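Local coordinates for protein putative angiotensinogen (Lampetra fluviatilis, PDB 5INW) that probably inhibits serine proteases as a member of the serpin family, binding heparin, which promotes inhibition of thrombin through a template mechanism, at residues A155-N158 and G159-K163; A122-N125 and G126-A130; E333-S336 and L337-P340; L182-R186 and Q187-T191; V356-L360 and K361-S365. The protein carries 1 engineered substitution. All coordinates share one frame; numbering follows the deposited sequence.

Interaction 1: residues A155-N158 and G159-K163; sequences ARLN and GALYK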
loop_
_atom_site.group_PDB
_atom_site.type_symbol
_atom_site.label_atom_id
_atom_site.label_comp_id
_atom_site.label_asym_id
_atom_site.label_seq_id
_atom_site.Cartn_x
_atom_site.Cartn_y
_atom_site.Cartn_z
ATOM N N ALA A 155 5.534 -13.003 -8.089
ATOM C CA ALA A 155 6.941 -12.639 -8.147
ATOM C C ALA A 155 7.286 -12.014 -9.501
ATOM O O ALA A 155 8.175 -11.156 -9.568
ATOM C CB ALA A 155 7.846 -13.847 -7.853
ATOM N N ARG A 156 6.616 -12.437 -10.577
ATOM C CA ARG A 156 6.863 -11.814 -11.883
ATOM C C ARG A 156 6.422 -10.361 -11.906
ATOM O O ARG A 156 7.172 -9.497 -12.397
ATOM C CB ARG A 156 6.203 -12.552 -13.047
ATOM C CG ARG A 156 6.758 -12.101 -14.422
ATOM C CD ARG A 156 6.648 -13.179 -15.480
ATOM N NE ARG A 156 6.950 -14.471 -14.842
ATOM C CZ ARG A 156 6.612 -15.672 -15.326
ATOM N NH1 ARG A 156 6.054 -15.802 -16.534
ATOM N NH2 ARG A 156 6.901 -16.760 -14.615
ATOM N N LEU A 157 5.207 -10.107 -11.400
ATOM C CA LEU A 157 4.683 -8.737 -11.206
ATOM C C LEU A 157 5.685 -7.879 -10.436
ATOM O O LEU A 157 6.094 -6.855 -10.930
ATOM C CB LEU A 157 3.333 -8.741 -10.449
ATOM C CG LEU A 157 2.665 -7.372 -10.168
ATOM C CD1 LEU A 157 2.278 -6.715 -11.480
ATOM C CD2 LEU A 157 1.455 -7.433 -9.235
ATOM N N ASN A 158 6.103 -8.317 -9.251
ATOM C CA ASN A 158 7.063 -7.537 -8.475
ATOM C C ASN A 158 8.384 -7.295 -9.211
ATOM O O ASN A 158 8.905 -6.189 -9.208
ATOM C CB ASN A 158 7.240 -8.123 -7.088
ATOM C CG ASN A 158 5.994 -7.914 -6.235
ATOM O OD1 ASN A 158 5.343 -6.866 -6.322
ATOM N ND2 ASN A 158 5.664 -8.895 -5.399
ATOM N N GLY A 159 8.870 -8.293 -9.926
ATOM C CA GLY A 159 9.991 -8.074 -10.811
ATOM C C GLY A 159 9.734 -6.983 -11.845
ATOM O O GLY A 159 10.622 -6.189 -12.138
ATOM N N ALA A 160 8.550 -6.987 -12.450
ATOM C CA ALA A 160 8.170 -5.983 -13.470
ATOM C C ALA A 160 8.048 -4.567 -12.876
ATOM O O ALA A 160 8.505 -3.610 -13.502
ATOM C CB ALA A 160 6.883 -6.377 -14.189
ATOM N N LEU A 161 7.514 -4.451 -11.670
ATOM C CA LEU A 161 7.279 -3.150 -11.052
ATOM C C LEU A 161 8.520 -2.481 -10.435
ATOM O O LEU A 161 8.744 -1.309 -10.649
ATOM C CB LEU A 161 6.234 -3.281 -9.962
ATOM C CG LEU A 161 4.855 -3.742 -10.396
ATOM C CD1 LEU A 161 4.025 -4.203 -9.207
ATOM C CD2 LEU A 161 4.159 -2.581 -11.141
ATOM N N TYR A 162 9.320 -3.250 -9.707
ATOM C CA TYR A 162 10.459 -2.721 -8.988
ATOM C C TYR A 162 11.606 -2.431 -9.946
ATOM O O TYR A 162 12.171 -3.334 -10.531
ATOM C CB TYR A 162 10.920 -3.691 -7.914
ATOM C CG TYR A 162 9.871 -4.131 -6.884
ATOM C CD1 TYR A 162 8.766 -3.356 -6.600
ATOM C CD2 TYR A 162 10.038 -5.324 -6.155
ATOM C CE1 TYR A 162 7.841 -3.758 -5.656
ATOM C CE2 TYR A 162 9.110 -5.711 -5.223
ATOM C CZ TYR A 162 8.009 -4.911 -4.991
ATOM O OH TYR A 162 7.071 -5.269 -4.074
ATOM N N LYS A 163 11.897 -1.151 -10.151
ATOM C CA LYS A 163 12.800 -0.662 -11.199
ATOM C C LYS A 163 13.321 0.669 -10.740
ATOM O O LYS A 163 12.707 1.304 -9.921
ATOM C CB LYS A 163 12.050 -0.517 -12.498
ATOM C CG LYS A 163 11.808 -1.832 -13.244
ATOM C CD LYS A 163 10.877 -1.586 -14.445
ATOM C CE LYS A 163 10.966 -2.527 -15.627
ATOM N NZ LYS A 163 11.683 -1.921 -16.807
#

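Interaction 2: residues A122-N125 and G126-A130; sequences AGAN and GSTRA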
loop_
_atom_site.group_PDB
_atom_site.type_symbol
_atom_site.label_atom_id
_atom_site.label_comp_id
_atom_site.label_asym_id
_atom_site.label_seq_id
_atom_site.Cartn_x
_atom_site.Cartn_y
_atom_site.Cartn_z
ATOM N N ALA A 122 2.290 -19.284 2.183
ATOM C CA ALA A 122 3.283 -20.287 1.912
ATOM C C ALA A 122 3.515 -21.237 3.040
ATOM O O ALA A 122 3.901 -22.376 2.813
ATOM C CB ALA A 122 4.590 -19.615 1.542
ATOM N N GLY A 123 3.276 -20.802 4.261
ATOM C CA GLY A 123 3.306 -21.702 5.416
ATOM C C GLY A 123 1.953 -22.211 5.932
ATOM O O GLY A 123 1.899 -22.888 6.966
ATOM N N ALA A 124 0.863 -21.888 5.250
ATOM C CA ALA A 124 -0.436 -22.201 5.794
ATOM C C ALA A 124 -0.783 -23.536 5.294
ATOM O O ALA A 124 -0.327 -23.962 4.222
ATOM C CB ALA A 124 -1.482 -21.204 5.347
ATOM N N ASN A 125 -1.586 -24.220 6.096
ATOM C CA ASN A 125 -2.338 -25.356 5.590
ATOM C C ASN A 125 -3.807 -25.387 6.039
ATOM O O ASN A 125 -4.222 -24.628 6.901
ATOM C CB ASN A 125 -1.640 -26.655 5.921
ATOM C CG ASN A 125 -1.697 -27.609 4.758
ATOM O OD1 ASN A 125 -1.322 -27.272 3.620
ATOM N ND2 ASN A 125 -2.227 -28.775 5.001
ATOM N N GLY A 126 -4.600 -26.215 5.367
ATOM C CA GLY A 126 -5.996 -26.439 5.742
ATOM C C GLY A 126 -6.918 -25.241 5.557
ATOM O O GLY A 126 -6.827 -24.519 4.544
ATOM N N SER A 127 -7.825 -25.062 6.515
ATOM C CA SER A 127 -8.758 -23.931 6.499
ATOM C C SER A 127 -7.999 -22.580 6.334
ATOM O O SER A 127 -8.428 -21.725 5.546
ATOM C CB SER A 127 -9.640 -23.898 7.783
ATOM O OG SER A 127 -8.886 -23.424 8.915
ATOM N N THR A 128 -6.870 -22.431 7.048
ATOM C CA THR A 128 -6.064 -21.221 7.017
ATOM C C THR A 128 -5.526 -20.851 5.623
ATOM O O THR A 128 -5.676 -19.716 5.193
ATOM C CB THR A 128 -4.919 -21.365 8.003
ATOM O OG1 THR A 128 -5.476 -21.691 9.282
ATOM C CG2 THR A 128 -4.105 -20.062 8.097
ATOM N N ARG A 129 -4.878 -21.820 4.979
ATOM C CA ARG A 129 -4.453 -21.760 3.587
ATOM C C ARG A 129 -5.665 -21.383 2.740
ATOM O O ARG A 129 -5.591 -20.437 1.979
ATOM C CB ARG A 129 -3.772 -23.108 3.160
ATOM C CG ARG A 129 -3.585 -23.478 1.666
ATOM C CD ARG A 129 -2.262 -24.177 1.369
ATOM N NE ARG A 129 -2.001 -24.358 -0.069
ATOM C CZ ARG A 129 -1.482 -23.420 -0.880
ATOM N NH1 ARG A 129 -1.133 -22.209 -0.437
ATOM N NH2 ARG A 129 -1.303 -23.700 -2.163
ATOM N N ALA A 130 -6.778 -22.101 2.857
ATOM C CA ALA A 130 -7.945 -21.860 1.959
ATOM C C ALA A 130 -8.482 -20.420 1.966
ATOM O O ALA A 130 -8.565 -19.771 0.916
ATOM C CB ALA A 130 -9.081 -22.835 2.264
#

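Interaction 3: residues E333-S336 and L337-P340; sequences EWLS and LLGP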
loop_
_atom_site.group_PDB
_atom_site.type_symbol
_atom_site.label_atom_id
_atom_site.label_comp_id
_atom_site.label_asym_id
_atom_site.label_seq_id
_atom_site.Cartn_x
_atom_site.Cartn_y
_atom_site.Cartn_z
ATOM N N GLU A 333 -12.906 2.036 -15.466
ATOM C CA GLU A 333 -13.861 3.094 -15.818
ATOM C C GLU A 333 -13.185 4.452 -15.867
ATOM O O GLU A 333 -13.068 5.045 -16.938
ATOM C CB GLU A 333 -15.074 3.143 -14.855
ATOM C CG GLU A 333 -16.335 2.414 -15.339
ATOM C CD GLU A 333 -17.076 3.147 -16.454
ATOM O OE1 GLU A 333 -17.255 4.397 -16.375
ATOM O OE2 GLU A 333 -17.481 2.468 -17.421
ATOM N N TRP A 334 -12.700 4.913 -14.716
ATOM C CA TRP A 334 -11.998 6.207 -14.615
ATOM C C TRP A 334 -10.860 6.410 -15.605
ATOM O O TRP A 334 -10.646 7.536 -16.045
ATOM C CB TRP A 334 -11.427 6.401 -13.215
ATOM C CG TRP A 334 -12.432 6.802 -12.192
ATOM C CD1 TRP A 334 -13.554 7.532 -12.403
ATOM C CD2 TRP A 334 -12.375 6.556 -10.775
ATOM N NE1 TRP A 334 -14.220 7.721 -11.229
ATOM C CE2 TRP A 334 -13.521 7.134 -10.210
ATOM C CE3 TRP A 334 -11.481 5.890 -9.940
ATOM C CZ2 TRP A 334 -13.799 7.071 -8.843
ATOM C CZ3 TRP A 334 -11.766 5.824 -8.565
ATOM C CH2 TRP A 334 -12.912 6.410 -8.039
ATOM N N LEU A 335 -10.155 5.322 -15.952
ATOM C CA LEU A 335 -9.046 5.360 -16.923
ATOM C C LEU A 335 -9.488 5.432 -18.383
ATOM O O LEU A 335 -8.801 6.017 -19.209
ATOM C CB LEU A 335 -8.159 4.143 -16.762
ATOM C CG LEU A 335 -7.354 4.129 -15.484
ATOM C CD1 LEU A 335 -6.908 2.709 -15.180
ATOM C CD2 LEU A 335 -6.165 5.078 -15.596
ATOM N N SER A 336 -10.597 4.778 -18.695
ATOM C CA SER A 336 -11.254 4.934 -19.978
ATOM C C SER A 336 -11.864 6.333 -20.149
ATOM O O SER A 336 -11.761 6.893 -21.245
ATOM C CB SER A 336 -12.330 3.861 -20.179
ATOM O OG SER A 336 -13.346 4.320 -21.046
ATOM N N LEU A 337 -12.505 6.890 -19.109
ATOM C CA LEU A 337 -13.125 8.248 -19.201
ATOM C C LEU A 337 -12.087 9.334 -19.393
ATOM O O LEU A 337 -12.393 10.372 -19.982
ATOM C CB LEU A 337 -13.993 8.599 -17.981
ATOM C CG LEU A 337 -15.300 7.821 -17.681
ATOM C CD1 LEU A 337 -15.877 8.241 -16.340
ATOM C CD2 LEU A 337 -16.354 7.967 -18.775
ATOM N N LEU A 338 -10.865 9.087 -18.911
ATOM C CA LEU A 338 -9.703 9.947 -19.192
ATOM C C LEU A 338 -9.243 9.848 -20.647
ATOM O O LEU A 338 -8.816 8.775 -21.095
ATOM C CB LEU A 338 -8.517 9.582 -18.279
ATOM C CG LEU A 338 -8.735 9.969 -16.824
ATOM C CD1 LEU A 338 -7.763 9.242 -15.918
ATOM C CD2 LEU A 338 -8.614 11.468 -16.627
ATOM N N GLY A 339 -9.304 10.972 -21.364
ATOM C CA GLY A 339 -8.715 11.087 -22.695
ATOM C C GLY A 339 -7.263 11.508 -22.576
ATOM O O GLY A 339 -6.679 11.443 -21.484
ATOM N N PRO A 340 -6.650 11.901 -23.717
ATOM C CA PRO A 340 -5.392 12.651 -23.630
ATOM C C PRO A 340 -5.696 14.017 -23.022
ATOM O O PRO A 340 -4.967 14.465 -22.123
ATOM C CB PRO A 340 -4.917 12.752 -25.086
ATOM C CG PRO A 340 -6.102 12.457 -25.937
ATOM C CD PRO A 340 -7.048 11.625 -25.116
#

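Interaction 4: residues L182-R186 and Q187-T191; sequences LWLYR and QFTRT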
loop_
_atom_site.group_PDB
_atom_site.type_symbol
_atom_site.label_atom_id
_atom_site.label_comp_id
_atom_site.label_asym_id
_atom_site.label_seq_id
_atom_site.Cartn_x
_atom_site.Cartn_y
_atom_site.Cartn_z
ATOM N N LEU A 182 14.343 -22.729 16.269
ATOM C CA LEU A 182 13.148 -23.284 15.664
ATOM C C LEU A 182 13.436 -23.847 14.281
ATOM O O LEU A 182 13.751 -23.080 13.359
ATOM C CB LEU A 182 12.060 -22.198 15.581
ATOM C CG LEU A 182 10.794 -22.592 14.855
ATOM C CD1 LEU A 182 10.053 -23.633 15.677
ATOM C CD2 LEU A 182 9.917 -21.386 14.576
ATOM N N TRP A 183 13.207 -25.154 14.141
ATOM C CA TRP A 183 13.401 -25.899 12.902
ATOM C C TRP A 183 12.287 -25.516 11.912
ATOM O O TRP A 183 11.111 -25.512 12.250
ATOM C CB TRP A 183 13.409 -27.448 13.120
ATOM C CG TRP A 183 14.700 -27.981 13.880
ATOM C CD1 TRP A 183 15.353 -27.358 14.919
ATOM C CD2 TRP A 183 15.518 -29.153 13.562
ATOM N NE1 TRP A 183 16.491 -28.051 15.271
ATOM C CE2 TRP A 183 16.625 -29.150 14.462
ATOM C CE3 TRP A 183 15.420 -30.200 12.615
ATOM C CZ2 TRP A 183 17.616 -30.166 14.460
ATOM C CZ3 TRP A 183 16.418 -31.210 12.610
ATOM C CH2 TRP A 183 17.497 -31.177 13.532
ATOM N N LEU A 184 12.691 -25.210 10.682
ATOM C CA LEU A 184 11.799 -24.861 9.602
ATOM C C LEU A 184 11.879 -25.909 8.508
ATOM O O LEU A 184 12.960 -26.475 8.220
ATOM C CB LEU A 184 12.194 -23.499 9.052
ATOM C CG LEU A 184 12.244 -22.361 10.092
ATOM C CD1 LEU A 184 12.627 -21.087 9.383
ATOM C CD2 LEU A 184 10.927 -22.088 10.823
ATOM N N TYR A 185 10.742 -26.192 7.901
ATOM C CA TYR A 185 10.739 -27.059 6.754
ATOM C C TYR A 185 11.405 -26.367 5.594
ATOM O O TYR A 185 11.237 -25.157 5.409
ATOM C CB TYR A 185 9.324 -27.424 6.354
ATOM C CG TYR A 185 8.611 -28.319 7.337
ATOM C CD1 TYR A 185 9.103 -29.599 7.648
ATOM C CD2 TYR A 185 7.438 -27.914 7.905
ATOM C CE1 TYR A 185 8.437 -30.433 8.531
ATOM C CE2 TYR A 185 6.756 -28.724 8.765
ATOM C CZ TYR A 185 7.240 -29.977 9.091
ATOM O OH TYR A 185 6.443 -30.737 9.935
ATOM N N ARG A 186 12.160 -27.134 4.811
ATOM C CA ARG A 186 12.893 -26.573 3.689
ATOM C C ARG A 186 12.025 -26.130 2.496
ATOM O O ARG A 186 12.412 -25.234 1.719
ATOM C CB ARG A 186 13.909 -27.556 3.216
ATOM C CG ARG A 186 14.882 -26.916 2.285
ATOM C CD ARG A 186 15.918 -27.938 1.953
ATOM N NE ARG A 186 15.392 -29.007 1.109
ATOM C CZ ARG A 186 16.124 -30.014 0.675
ATOM N NH1 ARG A 186 17.414 -30.112 1.035
ATOM N NH2 ARG A 186 15.567 -30.930 -0.101
ATOM N N GLN A 187 10.857 -26.736 2.347
ATOM C CA GLN A 187 10.010 -26.395 1.226
ATOM C C GLN A 187 9.466 -24.990 1.487
ATOM O O GLN A 187 9.292 -24.157 0.545
ATOM C CB GLN A 187 8.924 -27.469 1.019
ATOM C CG GLN A 187 9.453 -28.826 0.566
ATOM C CD GLN A 187 9.719 -29.809 1.699
ATOM O OE1 GLN A 187 9.825 -29.439 2.886
ATOM N NE2 GLN A 187 9.875 -31.095 1.327
ATOM N N PHE A 188 9.270 -24.698 2.768
ATOM C CA PHE A 188 8.914 -23.346 3.173
ATOM C C PHE A 188 10.033 -22.333 2.915
ATOM O O PHE A 188 9.780 -21.292 2.342
ATOM C CB PHE A 188 8.500 -23.293 4.635
ATOM C CG PHE A 188 8.262 -21.905 5.122
ATOM C CD1 PHE A 188 7.060 -21.243 4.815
ATOM C CD2 PHE A 188 9.216 -21.236 5.872
ATOM C CE1 PHE A 188 6.792 -19.959 5.277
ATOM C CE2 PHE A 188 8.965 -19.924 6.332
ATOM C CZ PHE A 188 7.756 -19.286 6.024
ATOM N N THR A 189 11.267 -22.633 3.318
ATOM C CA THR A 189 12.360 -21.643 3.211
ATOM C C THR A 189 12.777 -21.330 1.808
ATOM O O THR A 189 13.072 -20.178 1.495
ATOM C CB THR A 189 13.629 -22.088 3.935
ATOM O OG1 THR A 189 14.026 -23.371 3.468
ATOM C CG2 THR A 189 13.371 -22.121 5.385
ATOM N N ARG A 190 12.722 -22.347 0.975
ATOM C CA ARG A 190 13.018 -22.214 -0.420
ATOM C C ARG A 190 11.916 -21.544 -1.209
ATOM O O ARG A 190 12.251 -20.776 -2.128
ATOM C CB ARG A 190 13.260 -23.568 -1.054
ATOM C CG ARG A 190 14.497 -24.200 -0.528
ATOM C CD ARG A 190 14.732 -25.482 -1.254
ATOM N NE ARG A 190 16.089 -25.954 -0.991
ATOM C CZ ARG A 190 16.598 -27.091 -1.439
ATOM N NH1 ARG A 190 15.875 -27.870 -2.218
ATOM N NH2 ARG A 190 17.819 -27.447 -1.087
ATOM N N THR A 191 10.631 -21.821 -0.942
ATOM C CA THR A 191 9.594 -21.051 -1.673
ATOM C C THR A 191 9.628 -19.592 -1.241
ATOM O O THR A 191 9.351 -18.738 -2.080
ATOM C CB THR A 191 8.150 -21.555 -1.573
ATOM O OG1 THR A 191 7.854 -21.656 -0.225
ATOM C CG2 THR A 191 7.961 -22.924 -2.199
#

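Interaction 5: residues V356-L360 and K361-S365; sequences VSYDL and KAYLS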
loop_
_atom_site.group_PDB
_atom_site.type_symbol
_atom_site.label_atom_id
_atom_site.label_comp_id
_atom_site.label_asym_id
_atom_site.label_seq_id
_atom_site.Cartn_x
_atom_site.Cartn_y
_atom_site.Cartn_z
ATOM N N VAL A 356 -0.026 7.276 8.338
ATOM C CA VAL A 356 -1.206 6.554 8.864
ATOM C C VAL A 356 -0.729 5.217 9.409
ATOM O O VAL A 356 0.184 4.634 8.851
ATOM C CB VAL A 356 -2.190 6.293 7.712
ATOM C CG1 VAL A 356 -3.426 5.548 8.204
ATOM C CG2 VAL A 356 -2.541 7.604 6.985
ATOM N N SER A 357 -1.330 4.718 10.480
ATOM C CA SER A 357 -1.001 3.372 10.994
ATOM C C SER A 357 -2.245 2.554 11.084
ATOM O O SER A 357 -3.303 3.065 11.369
ATOM C CB SER A 357 -0.372 3.437 12.370
ATOM O OG SER A 357 0.817 4.158 12.309
ATOM N N TYR A 358 -2.106 1.249 10.932
ATOM C CA TYR A 358 -3.219 0.355 11.121
ATOM C C TYR A 358 -2.807 -0.878 11.881
ATOM O O TYR A 358 -1.638 -1.257 11.917
ATOM C CB TYR A 358 -3.810 -0.057 9.793
ATOM C CG TYR A 358 -4.263 1.060 8.849
ATOM C CD1 TYR A 358 -5.538 1.585 8.925
ATOM C CD2 TYR A 358 -3.426 1.508 7.837
ATOM C CE1 TYR A 358 -5.971 2.539 8.048
ATOM C CE2 TYR A 358 -3.840 2.463 6.944
ATOM C CZ TYR A 358 -5.117 2.985 7.053
ATOM O OH TYR A 358 -5.533 3.961 6.174
ATOM N N ASP A 359 -3.793 -1.453 12.570
ATOM C CA ASP A 359 -3.761 -2.831 13.043
ATOM C C ASP A 359 -4.842 -3.486 12.158
ATOM O O ASP A 359 -5.969 -3.034 12.127
ATOM C CB ASP A 359 -4.073 -2.858 14.533
ATOM C CG ASP A 359 -4.203 -4.260 15.083
ATOM O OD1 ASP A 359 -5.096 -5.012 14.646
ATOM O OD2 ASP A 359 -3.426 -4.605 15.996
ATOM N N LEU A 360 -4.480 -4.489 11.385
ATOM C CA LEU A 360 -5.354 -4.933 10.314
ATOM C C LEU A 360 -6.181 -6.164 10.683
ATOM O O LEU A 360 -6.930 -6.679 9.845
ATOM C CB LEU A 360 -4.515 -5.269 9.083
ATOM C CG LEU A 360 -3.700 -4.155 8.456
ATOM C CD1 LEU A 360 -2.891 -4.693 7.278
ATOM C CD2 LEU A 360 -4.628 -3.061 8.009
ATOM N N LYS A 361 -6.046 -6.633 11.928
ATOM C CA LYS A 361 -6.602 -7.917 12.337
ATOM C C LYS A 361 -8.110 -8.007 12.055
ATOM O O LYS A 361 -8.585 -8.942 11.439
ATOM C CB LYS A 361 -6.255 -8.182 13.797
ATOM C CG LYS A 361 -6.983 -9.362 14.400
ATOM C CD LYS A 361 -6.352 -9.874 15.691
ATOM C CE LYS A 361 -7.381 -10.666 16.503
ATOM N NZ LYS A 361 -6.775 -11.535 17.568
ATOM N N ALA A 362 -8.838 -6.994 12.461
ATOM C CA ALA A 362 -10.262 -6.954 12.263
ATOM C C ALA A 362 -10.641 -6.742 10.814
ATOM O O ALA A 362 -11.697 -7.202 10.409
ATOM C CB ALA A 362 -10.878 -5.847 13.117
ATOM N N TYR A 363 -9.859 -5.982 10.055
ATOM C CA TYR A 363 -10.264 -5.738 8.675
ATOM C C TYR A 363 -10.106 -7.033 7.861
ATOM O O TYR A 363 -11.006 -7.434 7.101
ATOM C CB TYR A 363 -9.476 -4.591 8.023
ATOM C CG TYR A 363 -9.532 -3.233 8.736
ATOM C CD1 TYR A 363 -10.739 -2.646 9.072
ATOM C CD2 TYR A 363 -8.357 -2.521 9.027
ATOM C CE1 TYR A 363 -10.768 -1.414 9.701
ATOM C CE2 TYR A 363 -8.384 -1.298 9.660
ATOM C CZ TYR A 363 -9.582 -0.764 9.994
ATOM O OH TYR A 363 -9.643 0.441 10.627
ATOM N N LEU A 364 -8.973 -7.700 8.043
ATOM C CA LEU A 364 -8.684 -8.916 7.303
ATOM C C LEU A 364 -9.626 -10.023 7.789
ATOM O O LEU A 364 -10.070 -10.860 6.990
ATOM C CB LEU A 364 -7.235 -9.325 7.476
ATOM C CG LEU A 364 -6.206 -8.291 6.996
ATOM C CD1 LEU A 364 -4.807 -8.579 7.540
ATOM C CD2 LEU A 364 -6.201 -8.229 5.473
ATOM N N SER A 365 -9.932 -10.030 9.088
ATOM C CA SER A 365 -10.952 -10.920 9.596
ATOM C C SER A 365 -12.283 -10.756 8.857
ATOM O O SER A 365 -12.856 -11.737 8.394
ATOM C CB SER A 365 -11.136 -10.723 11.099
ATOM O OG SER A 365 -9.975 -11.145 11.798
#

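Interaction 1: residues A155-N158 and G159-K163
At the C-terminal end of helix 150-161, Tyr162 folds back along Asn158, one helical turn before it. Tyr162 is the first residue to leave helical backbone angles, yet its N still donates to Asn158 O at 3.0 Å, following the bond from Leu161 N to Leu157 O. The phenol lies beside the Asn158 amide, both side chains pointing the same way, with amide and ring planes only 5° apart. What turns the ring back is its first torsion, which sets CG beside the backbone N and opposite the carbonyl carbon (chi1 -56°). Tyr162 CE2 then rests 3.6 Å from Asn158 CB, and Asn158 O lies over one ring face, 3.3 Å from Tyr162 CG. Replaced by an alanine, Tyr162 would probably leave Asn158 CB and its amide without this flat neighbour and the amide freer to turn. Round the helix, Leu161 CD1 meets Leu157 CG at 3.6 Å. These leucines reach Leu111 on helix 110-122 and also pack on the separate chain of the C-terminal peptide, Leu157 on its Thr21 and Leu161 on its Asp18. The whole is a helix C-terminus whose last i to i+4 bond is kept as the chain turns into strand 163-165.

Interaction 2: residues A122-N125 and G126-A130
Ala124 and Asn125 run in extended conformation up to the first turn of helix 126-136, and Asn125 meets Arg129 there. Gly126 turns the chain with a positive phi (67°), a value few residues with a side chain adopt easily. Beyond it the backbone is helical: Ala130 N bonds Gly126 O at 2.9 Å, while Arg129 N reaches Asn125 O at 3.5 Å, a weak bond though nearly straight at 176°. Ala124 CB points into the turn, 3.7 Å from Arg129 CB and 4.0 Å from Thr128 CG2. Arg129 CG stands opposite its own N (chi1 163°), and a bend at the next torsion brings CD to 3.5 Å from Ala124 O; the same CD passes 3.9 Å from Asn125 OD1. The two side chains cross at a slant, with amide and guanidinium planes nearly parallel. Asn125 OD1 is held by Arg381 NE, and Thr128 OG1 bonds Ser371 OG and Asp378 N. With an alanine at Asn125, Arg381 NE would probably lose this acceptor, and the link from the turn to Arg381 would weaken. Backbone bonds join Gly123 to Arg381 and Asn125 to Asp378, so the turn between helix 110-122 and helix 126-136 lies bound to the loop that follows helix 361-369.

Interaction 3: residues E333-S336 and L337-P340
Leu338 folds back over the end of helix 328-337 and meets Trp334 and Leu335. From its backbone, CB lies 3.7 Å from Leu335 O, and just as far from Trp334 O. CG sits beside the residue's own N (chi1 -70°), and that turn brings the branch point over Trp334 O. CD1 carries on along the same carbonyl, 3.4 Å from Trp334 O, and loosely faces Leu335 CD2 at 4.5 Å. Beyond the helix end this side chain packs on Leu309 and Lys299 of neighbouring strands. The Trp334 carbonyl is also used by the backbone: Leu338 N donates to Trp334 O at 3.3 Å, but from 39° above the carbonyl plane, not on a lone pair. One residue earlier, Leu337 N bonds Glu333 O at 2.9 Å in the usual helical way. On the outside, the bent Glu333 chain brings OE1 to 4.1 Å from Leu337 CD1. Trp334 NE1 is occupied by Asp290 OD1, and Leu335 packs on Tyr17 of the separate C-terminal peptide chain. The arrangement is that of a helix C-terminus in which the next apolar residue leaves helical angles and lies over the carbonyls of the last turn, before the chain runs on to strand 345-359.

Interaction 4: residues L182-R186 and Q187-T191
Arg186 and Arg190, one turn apart on the first turns of helix 186-196, lie side by side with their guanidinium groups stacked flat. The planes are 7° apart and the centres 3.6 Å. Arg186 NE sits over the middle of the Arg190 group, 3.4 Å from its CZ, and both chains point the same way. Arg186 leaves the backbone with CG opposite its N and then bends at chi3 (70°), which lays its flat end along the extended chain of Arg190.

The hydrogen bonds are those of a helix start. Tyr185 is the N-cap residue, and Thr189 N donates to Tyr185 O at 3.3 Å, in the carbonyl plane. Arg186 O takes two bonds from one face of its plane, Arg190 N at 3.0 Å and Thr189 OG1 also at 3.0 Å. The hydroxyl comes in well off the line of the carbonyl, its torsion (54°) placing it between the backbone N and carbonyl carbon.

Apolar packing is slight: Leu184 CB meets Thr189 CG2 at 4.1 Å. Leu184 and the buried Phe188 both pack on Ile382 of a neighbouring loop.

Two guanidinium groups face to face would probably concentrate positive charge at this exposed helix start. Their flat stacking brings NH1 of Arg186 to 3.4 Å from NH2 of Arg190, an approach probably eased by solvent.

Interaction 5: residues V356-L360 and K361-S365
The ring of Tyr363 fills the angle between Tyr358 and Leu360, where the chain turns from strand into helix. Leu360 CD2 butts against the rim of this ring, close to its plane, 3.9 Å from Tyr363 CD2. Farther along, Tyr358 CD1 approaches Tyr363 CE2 at 4.1 Å, the two side chains crossing at about a right angle. Leu92 and Gln95 of helix 77-96 also pack on the Tyr363 side chain, and Tyr358 OH is bonded to Phe107 N. This is the junction of strand 345-359 with helix 361-369; the axes of segments 356-359 and 361-365 come within 8.5 Å at 63°. Asp359 supplies a side-chain cap: with its CG opposite the backbone N (chi1 174°), OD1 accepts a weak bond from Lys361 N at 3.3 Å. Leu360 O then accepts from Leu364 N at 2.9 Å, an i to i+4 bond. On the inner side, Leu364 CD1 nestles against Leu360 CB at 3.7 Å, and both leucines face strand 389-401, Leu360 on His395 and Leu364 on Ile393.

Along the chain the contacts come as interaction 2, interaction 1, interaction 4, interaction 3 and interaction 5, all within the serpin fold. Interactions 2 and 4 alone touch: their centres are about 15 Å apart, Phe188 packs on Ala122 and Gly123, and Thr191 on Ala122. Interaction 3 lies far from interaction 4, their centres about 46 Å apart. Interactions 1 and 5 lie on opposite sides of the chain's centre, their centres about 26 Å apart, and the large mixed sheet includes strand 163-165, entered straight after helix 150-161, and strand 345-359. Each contact marks the start or end of a helix, so together they show how the serpin chain turns at separate corners of one fold.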